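Local coordinates for inner membrane lipoprotein SadB (Salmonella enterica, PDB 4C47) that is needed for proper surface expression of the trimeric autotransporter adhesin SadA and may take a direct part in its biogenesis, at residues A[94-99]-A[106-111]; A[119-124]-A[155-160]; A[126-131]-A[180-185]. All coordinates share one frame; numbering follows the deposited sequence.

Interaction 1 of 3, residues A[94-99]-A[106-111]; sequences GRILSI and SVIHLD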
# COMPACT_ATOMS: atom_id res chain seq x y z
N GLY A 94 23.55 12.91 -8.97
CA GLY A 94 23.89 14.30 -8.80
C GLY A 94 24.95 14.49 -7.74
O GLY A 94 24.98 13.77 -6.75
N ARG A 95 25.83 15.46 -7.96
CA ARG A 95 26.85 15.80 -6.97
C ARG A 95 26.86 17.31 -6.72
O ARG A 95 26.91 18.11 -7.66
CB ARG A 95 28.23 15.31 -7.40
CG ARG A 95 28.73 15.87 -8.73
CD ARG A 95 29.99 15.16 -9.21
NE ARG A 95 30.54 15.81 -10.40
CZ ARG A 95 31.52 15.30 -11.15
NH1 ARG A 95 32.07 14.14 -10.83
NH2 ARG A 95 31.94 15.97 -12.21
N ILE A 96 26.78 17.69 -5.45
CA ILE A 96 26.72 19.09 -5.07
C ILE A 96 28.12 19.69 -4.99
O ILE A 96 28.94 19.27 -4.17
CB ILE A 96 25.99 19.29 -3.73
CG1 ILE A 96 24.55 18.76 -3.83
CG2 ILE A 96 25.99 20.75 -3.35
CD1 ILE A 96 23.73 19.01 -2.59
N LEU A 97 28.39 20.68 -5.83
CA LEU A 97 29.69 21.33 -5.86
C LEU A 97 29.79 22.42 -4.79
O LEU A 97 30.77 22.48 -4.06
CB LEU A 97 29.96 21.93 -7.25
CG LEU A 97 29.84 20.95 -8.42
CD1 LEU A 97 30.00 21.68 -9.74
CD2 LEU A 97 30.86 19.82 -8.29
N SER A 98 28.76 23.26 -4.71
CA SER A 98 28.74 24.34 -3.72
C SER A 98 27.35 24.94 -3.53
O SER A 98 26.51 24.89 -4.43
CB SER A 98 29.71 25.44 -4.12
OG SER A 98 29.31 26.07 -5.32
N ILE A 99 27.13 25.49 -2.35
CA ILE A 99 25.94 26.29 -2.08
C ILE A 99 26.35 27.74 -1.89
O ILE A 99 27.16 28.05 -1.01
CB ILE A 99 25.16 25.79 -0.85
CG1 ILE A 99 24.35 24.54 -1.18
CG2 ILE A 99 24.22 26.86 -0.35
CD1 ILE A 99 25.07 23.24 -0.92
N SER A 106 19.58 31.21 -1.91
CA SER A 106 20.76 30.39 -2.11
C SER A 106 20.85 29.96 -3.56
O SER A 106 19.84 29.90 -4.26
CB SER A 106 20.71 29.15 -1.22
OG SER A 106 20.46 29.50 0.12
N VAL A 107 22.06 29.65 -4.01
CA VAL A 107 22.24 29.07 -5.32
C VAL A 107 23.07 27.80 -5.17
O VAL A 107 24.15 27.82 -4.58
CB VAL A 107 22.89 30.05 -6.30
CG1 VAL A 107 23.58 29.31 -7.44
CG2 VAL A 107 21.85 31.01 -6.85
N ILE A 108 22.53 26.70 -5.68
CA ILE A 108 23.24 25.43 -5.63
C ILE A 108 23.85 25.10 -6.98
O ILE A 108 23.13 24.92 -7.96
CB ILE A 108 22.30 24.28 -5.23
CG1 ILE A 108 21.61 24.58 -3.91
CG2 ILE A 108 23.08 22.97 -5.16
CD1 ILE A 108 20.68 23.47 -3.45
N HIS A 109 25.17 25.04 -7.02
CA HIS A 109 25.86 24.58 -8.22
C HIS A 109 26.11 23.09 -8.08
O HIS A 109 26.72 22.65 -7.11
CB HIS A 109 27.19 25.32 -8.39
CG HIS A 109 27.04 26.80 -8.54
ND1 HIS A 109 26.93 27.42 -9.77
CD2 HIS A 109 26.96 27.79 -7.61
CE1 HIS A 109 26.80 28.72 -9.59
NE2 HIS A 109 26.82 28.97 -8.29
N LEU A 110 25.62 22.32 -9.03
CA LEU A 110 25.81 20.87 -8.98
C LEU A 110 26.11 20.29 -10.36
O LEU A 110 26.06 20.99 -11.37
CB LEU A 110 24.59 20.17 -8.38
CG LEU A 110 23.28 20.20 -9.15
CD1 LEU A 110 22.43 18.99 -8.80
CD2 LEU A 110 22.51 21.47 -8.85
N ASP A 111 26.43 19.01 -10.38
CA ASP A 111 26.52 18.26 -11.63
C ASP A 111 25.44 17.19 -11.62
O ASP A 111 25.24 16.50 -10.62
CB ASP A 111 27.90 17.61 -11.79
CG ASP A 111 28.98 18.62 -12.15
OD1 ASP A 111 28.65 19.64 -12.79
OD2 ASP A 111 30.15 18.38 -11.79

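Interaction 2 of 3, residues A[119-124]-A[155-160]; sequences PVSNLA and TIELLP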
# COMPACT_ATOMS: atom_id res chain seq x y z
N PRO A 119 20.78 9.24 -24.49
CA PRO A 119 20.61 10.63 -24.06
C PRO A 119 19.17 10.93 -23.64
O PRO A 119 18.24 10.32 -24.16
CB PRO A 119 20.94 11.44 -25.32
CG PRO A 119 21.76 10.52 -26.16
CD PRO A 119 21.26 9.14 -25.88
N VAL A 120 19.01 11.84 -22.69
CA VAL A 120 17.69 12.37 -22.35
C VAL A 120 17.74 13.89 -22.42
O VAL A 120 18.74 14.51 -22.03
CB VAL A 120 17.21 11.90 -20.95
CG1 VAL A 120 17.04 10.40 -20.92
CG2 VAL A 120 18.19 12.34 -19.86
N SER A 121 16.68 14.50 -22.94
CA SER A 121 16.65 15.94 -23.12
C SER A 121 15.33 16.53 -22.65
O SER A 121 14.34 15.82 -22.50
CB SER A 121 16.89 16.31 -24.58
OG SER A 121 18.15 15.84 -25.02
N ASN A 122 15.33 17.84 -22.42
CA ASN A 122 14.14 18.58 -22.03
C ASN A 122 13.49 18.05 -20.75
O ASN A 122 12.26 17.90 -20.68
CB ASN A 122 13.13 18.62 -23.18
CG ASN A 122 13.74 19.14 -24.46
OD1 ASN A 122 14.75 19.83 -24.44
ND2 ASN A 122 13.13 18.79 -25.59
N LEU A 123 14.32 17.75 -19.76
CA LEU A 123 13.85 17.35 -18.45
C LEU A 123 13.36 18.58 -17.69
O LEU A 123 13.91 19.67 -17.85
CB LEU A 123 14.97 16.68 -17.66
CG LEU A 123 15.25 15.19 -17.89
CD1 LEU A 123 16.56 14.79 -17.23
CD2 LEU A 123 14.12 14.35 -17.34
N ALA A 124 12.33 18.40 -16.88
CA ALA A 124 11.86 19.45 -15.99
C ALA A 124 11.96 18.95 -14.55
O ALA A 124 11.77 17.76 -14.29
CB ALA A 124 10.44 19.85 -16.32
N THR A 155 16.39 22.96 -20.94
CA THR A 155 16.60 22.43 -22.28
C THR A 155 17.93 21.69 -22.31
O THR A 155 18.47 21.39 -23.37
CB THR A 155 16.61 23.54 -23.34
OG1 THR A 155 17.59 24.53 -22.98
CG2 THR A 155 15.24 24.20 -23.43
N ILE A 156 18.45 21.40 -21.12
CA ILE A 156 19.73 20.72 -20.97
C ILE A 156 19.68 19.30 -21.52
O ILE A 156 18.78 18.52 -21.18
CB ILE A 156 20.15 20.65 -19.48
CG1 ILE A 156 20.05 22.03 -18.83
CG2 ILE A 156 21.55 20.08 -19.35
CD1 ILE A 156 20.91 23.09 -19.48
N GLU A 157 20.64 18.97 -22.37
CA GLU A 157 20.76 17.60 -22.88
C GLU A 157 21.78 16.83 -22.06
O GLU A 157 22.96 17.20 -22.00
CB GLU A 157 21.18 17.60 -24.35
CG GLU A 157 21.45 16.21 -24.90
CD GLU A 157 21.81 16.22 -26.37
OE1 GLU A 157 22.07 17.32 -26.91
OE2 GLU A 157 21.83 15.14 -26.98
N LEU A 158 21.33 15.75 -21.42
CA LEU A 158 22.20 14.93 -20.60
C LEU A 158 22.65 13.67 -21.34
O LEU A 158 21.87 12.73 -21.52
CB LEU A 158 21.50 14.54 -19.30
CG LEU A 158 21.07 15.70 -18.40
CD1 LEU A 158 20.29 15.19 -17.20
CD2 LEU A 158 22.29 16.50 -17.94
N LEU A 159 23.90 13.68 -21.79
CA LEU A 159 24.47 12.52 -22.49
C LEU A 159 24.83 11.44 -21.47
O LEU A 159 25.16 11.75 -20.33
CB LEU A 159 25.71 12.94 -23.28
CG LEU A 159 25.44 13.78 -24.53
CD1 LEU A 159 26.74 14.14 -25.24
CD2 LEU A 159 24.51 13.03 -25.48
N PRO A 160 24.75 10.16 -21.89
CA PRO A 160 25.03 9.05 -20.98
C PRO A 160 26.43 9.11 -20.38
O PRO A 160 27.41 9.09 -21.11
CB PRO A 160 24.93 7.82 -21.89
CG PRO A 160 24.09 8.25 -23.03
CD PRO A 160 24.40 9.70 -23.24

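Interaction 3 of 3, residues A[126-131]-A[180-185]; sequences NMTWGT and YLKIGI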
# COMPACT_ATOMS: atom_id res chain seq x y z
N ASN A 126 10.70 19.27 -10.57
CA ASN A 126 9.86 19.80 -9.51
C ASN A 126 10.70 19.95 -8.25
O ASN A 126 11.31 18.98 -7.79
CB ASN A 126 8.66 18.88 -9.26
CG ASN A 126 7.70 18.85 -10.43
OD1 ASN A 126 7.57 19.83 -11.16
ND2 ASN A 126 7.01 17.72 -10.60
N MET A 127 10.75 21.16 -7.70
CA MET A 127 11.61 21.41 -6.55
C MET A 127 10.88 22.10 -5.40
O MET A 127 10.10 23.03 -5.61
CB MET A 127 12.84 22.22 -6.95
CG MET A 127 13.78 21.48 -7.88
SD MET A 127 15.23 22.47 -8.30
CE MET A 127 14.44 23.98 -8.86
N THR A 128 11.16 21.62 -4.19
CA THR A 128 10.62 22.21 -2.97
C THR A 128 11.76 22.35 -1.98
O THR A 128 12.53 21.42 -1.81
CB THR A 128 9.51 21.33 -2.36
OG1 THR A 128 8.49 21.10 -3.33
CG2 THR A 128 8.91 21.99 -1.13
N TRP A 129 11.87 23.49 -1.32
CA TRP A 129 13.01 23.69 -0.43
C TRP A 129 12.70 24.55 0.78
O TRP A 129 11.72 25.30 0.79
CB TRP A 129 14.20 24.29 -1.20
CG TRP A 129 13.94 25.66 -1.72
CD1 TRP A 129 14.31 26.84 -1.15
CD2 TRP A 129 13.25 26.01 -2.93
NE1 TRP A 129 13.89 27.90 -1.92
CE2 TRP A 129 13.24 27.41 -3.03
CE3 TRP A 129 12.64 25.26 -3.95
CZ2 TRP A 129 12.65 28.09 -4.09
CZ3 TRP A 129 12.05 25.93 -5.00
CH2 TRP A 129 12.06 27.33 -5.06
N GLY A 130 13.55 24.45 1.80
CA GLY A 130 13.38 25.29 2.97
C GLY A 130 14.15 24.80 4.18
O GLY A 130 15.16 24.11 4.06
N THR A 131 13.65 25.17 5.35
CA THR A 131 14.30 24.83 6.61
C THR A 131 14.20 23.34 6.89
O THR A 131 13.51 22.61 6.18
CB THR A 131 13.66 25.59 7.78
OG1 THR A 131 12.49 24.90 8.22
CG2 THR A 131 13.29 27.00 7.35
N TYR A 180 16.60 21.61 3.70
CA TYR A 180 15.64 20.71 3.08
C TYR A 180 15.50 20.96 1.59
O TYR A 180 15.17 22.07 1.16
CB TYR A 180 14.26 20.81 3.75
CG TYR A 180 13.25 19.86 3.16
CD1 TYR A 180 13.30 18.50 3.44
CD2 TYR A 180 12.24 20.31 2.32
CE1 TYR A 180 12.38 17.62 2.90
CE2 TYR A 180 11.32 19.44 1.77
CZ TYR A 180 11.39 18.09 2.07
OH TYR A 180 10.48 17.22 1.53
N LEU A 181 15.74 19.91 0.81
CA LEU A 181 15.54 19.96 -0.63
C LEU A 181 14.87 18.68 -1.10
O LEU A 181 15.34 17.58 -0.85
CB LEU A 181 16.87 20.17 -1.36
CG LEU A 181 16.77 20.23 -2.89
CD1 LEU A 181 15.82 21.33 -3.34
CD2 LEU A 181 18.15 20.41 -3.50
N LYS A 182 13.74 18.86 -1.78
CA LYS A 182 12.99 17.77 -2.37
C LYS A 182 12.97 18.00 -3.87
O LYS A 182 12.53 19.05 -4.34
CB LYS A 182 11.56 17.79 -1.84
CG LYS A 182 10.63 16.75 -2.43
CD LYS A 182 9.19 17.11 -2.10
CE LYS A 182 8.29 15.89 -2.04
NZ LYS A 182 6.94 16.23 -1.52
N ILE A 183 13.47 17.03 -4.62
CA ILE A 183 13.57 17.18 -6.06
C ILE A 183 13.03 15.96 -6.82
O ILE A 183 13.39 14.82 -6.53
CB ILE A 183 15.01 17.52 -6.50
CG1 ILE A 183 15.09 17.66 -8.02
CG2 ILE A 183 16.00 16.48 -5.99
CD1 ILE A 183 16.42 18.20 -8.51
N GLY A 184 12.16 16.22 -7.79
CA GLY A 184 11.57 15.18 -8.60
C GLY A 184 11.60 15.48 -10.09
O GLY A 184 11.88 16.61 -10.50
N ILE A 185 11.31 14.46 -10.89
CA ILE A 185 11.36 14.59 -12.35
C ILE A 185 9.97 14.73 -12.98
O ILE A 185 9.09 13.90 -12.77
CB ILE A 185 12.04 13.36 -12.98
CG1 ILE A 185 13.48 13.23 -12.50
CG2 ILE A 185 12.00 13.45 -14.50
CD1 ILE A 185 14.35 14.39 -12.92

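Interaction 1 of 3, residues A[94-99]-A[106-111]
Arg95 and Asp111 meet twice, once through the backbone and once through their charged ends. Their main chains form an antiparallel hydrogen-bonded pair, Arg95 N to Asp111 O and Asp111 N to Arg95 O both measuring 2.9 Å. Arg95 CG sits between the backbone N and the carbonyl carbon (chi1 60°), and the chain runs extended to NE, which carries the guanidinium to Asp111. NE and NH2 grip side-on and both give to Asp111 OD2, NE at 2.9 Å on the anti lone pair and NH2 at 3.0 Å. The 53° between guanidinium and carboxylate planes fits NH2 meeting that oxygen from above the carboxylate plane. Trp163 adds a cation-pi contact to Arg95.

This end, with Asp111 buried, is tightly packed, as is the apolar face, where Ile99 CG1 lies 3.9 Å from Ile108 CG1 and Ile96 CG2 touches Ile108 CG2. The looser, solvent side holds Ser98, whose OG stands obliquely off the His109 ring, 3.7 Å from CD2, and exposed Leu97, which turns toward the other strand and sets CD1 and CD2 against the Asp111 carboxylate at about a right angle. The register shifts by one between Ile96 and Ser98; its signature is His109 O accepting from both Leu97 N and Ser98 N. With Leu97 psi at -47°, this is a classic beta bulge, here in the hairpin of strands 91-102 and 105-114 of the beta-sandwich.

Interaction 2 of 3, residues A[119-124]-A[155-160]
Val120 and Leu158 form a single antiparallel bridge, a hydrogen-bonded pair in which Leu158 N gives to Val120 O at 2.9 Å and Val120 N to Leu158 O at 3.2 Å. The first bond runs almost straight into its carbonyl, with a C=O...donor angle of 171°; in the second the donor is tilted 27° from the carbonyl plane. Pro119 CA adds a CA-H...O contact to Leu158 O.

At one end the Pro119 ring packs through CG against Leu159 CD2, 3.8 Å away, and also meets the CD side of the Pro160 ring, each pair crossing at a slant. Beside the bridge, Val120 CG2 rests on Leu158 CB at 4.0 Å. Leu158 CD1 then meets Leu123 CD1 at 3.8 Å, their side chains crossing at about a right angle. The Glu157 chain is extended, with CG anti to the backbone N (chi1 175°), which brings its CG methylene within 3.3 Å of Ser121 OG.

Beyond Ser121 the chain turns at Asn122, with positive phi, and the ladder-like pairing does not extend past the single bridge. Leu158 and Leu123 both pack on Leu92 of strand 91-102. On its other edge, Ser121 pairs through its backbone with Ile191, so strand 120-121 lies between the loop after strand 148-153 and the short strand 191-192.

Interaction 3 of 3, residues A[126-131]-A[180-185]
Thr128 and Lys182 share the central hydrogen-bonded pair of this antiparallel ladder, whose strand axes run 174° apart. Lys182 N gives to Thr128 O at 2.8 Å, and Thr128 N returns a bond to Lys182 O at 2.9 Å. Asn126 and Gly184 repeat the exchange, although Asn126 N approaches Gly184 O from above the carbonyl plane. At the far end Gly130 N gives to Tyr180 O, whereas the return bond from Tyr180 N to Gly130 O is weak, bent to 125° at the hydrogen.

Tyr180 O also takes a CA-H...O contact, 3.1 Å from Trp129 CA. With CG anti to the backbone N (chi1 -178°), Tyr180 turns its ring edge toward Gly130 N. Polar ends look beyond the pair, Tyr180 OH to Glu74 and Asn126 OD1 to Lys151. On the opposite face, Met127 CG lies beside Ile183 CG1 at 4.0 Å, and Trp129 CB meets Leu181 CD1 at the same separation.

Met127 and Ile183 bond outward through their backbones, to Thr150 and Thr73. Peptide groups are thus satisfied on both edges, consistent with inner strands; the face of Met127, Trp129, Leu181 and Ile183 is mostly apolar, its buried indole N-H satisfied by Lys171 O.

In the fold
Interactions 1 and 3 belong to different four-stranded antiparallel sheets of the globular C-terminal domain, reached after the long helix 8-71 of the trimeric coiled coil. Their centres are 13 Å apart, and Ile108 CD1 packs on Leu181 CD2 at 4.0 Å, as expected where the two sheets pack face to face in the beta-sandwich. Interaction 2, part of neither four-stranded sheet, lies 18 Å from interaction 1 and 20 Å from interaction 3, centre to centre, and touches the latter where Leu123 CD2 meets Ile185 CG2 at 3.7 Å. Along the chain the local hairpin of interaction 1 closes first; the segments of interactions 2 and 3 then alternate, so segments distant in sequence are interleaved, which probably helps tie the domain together.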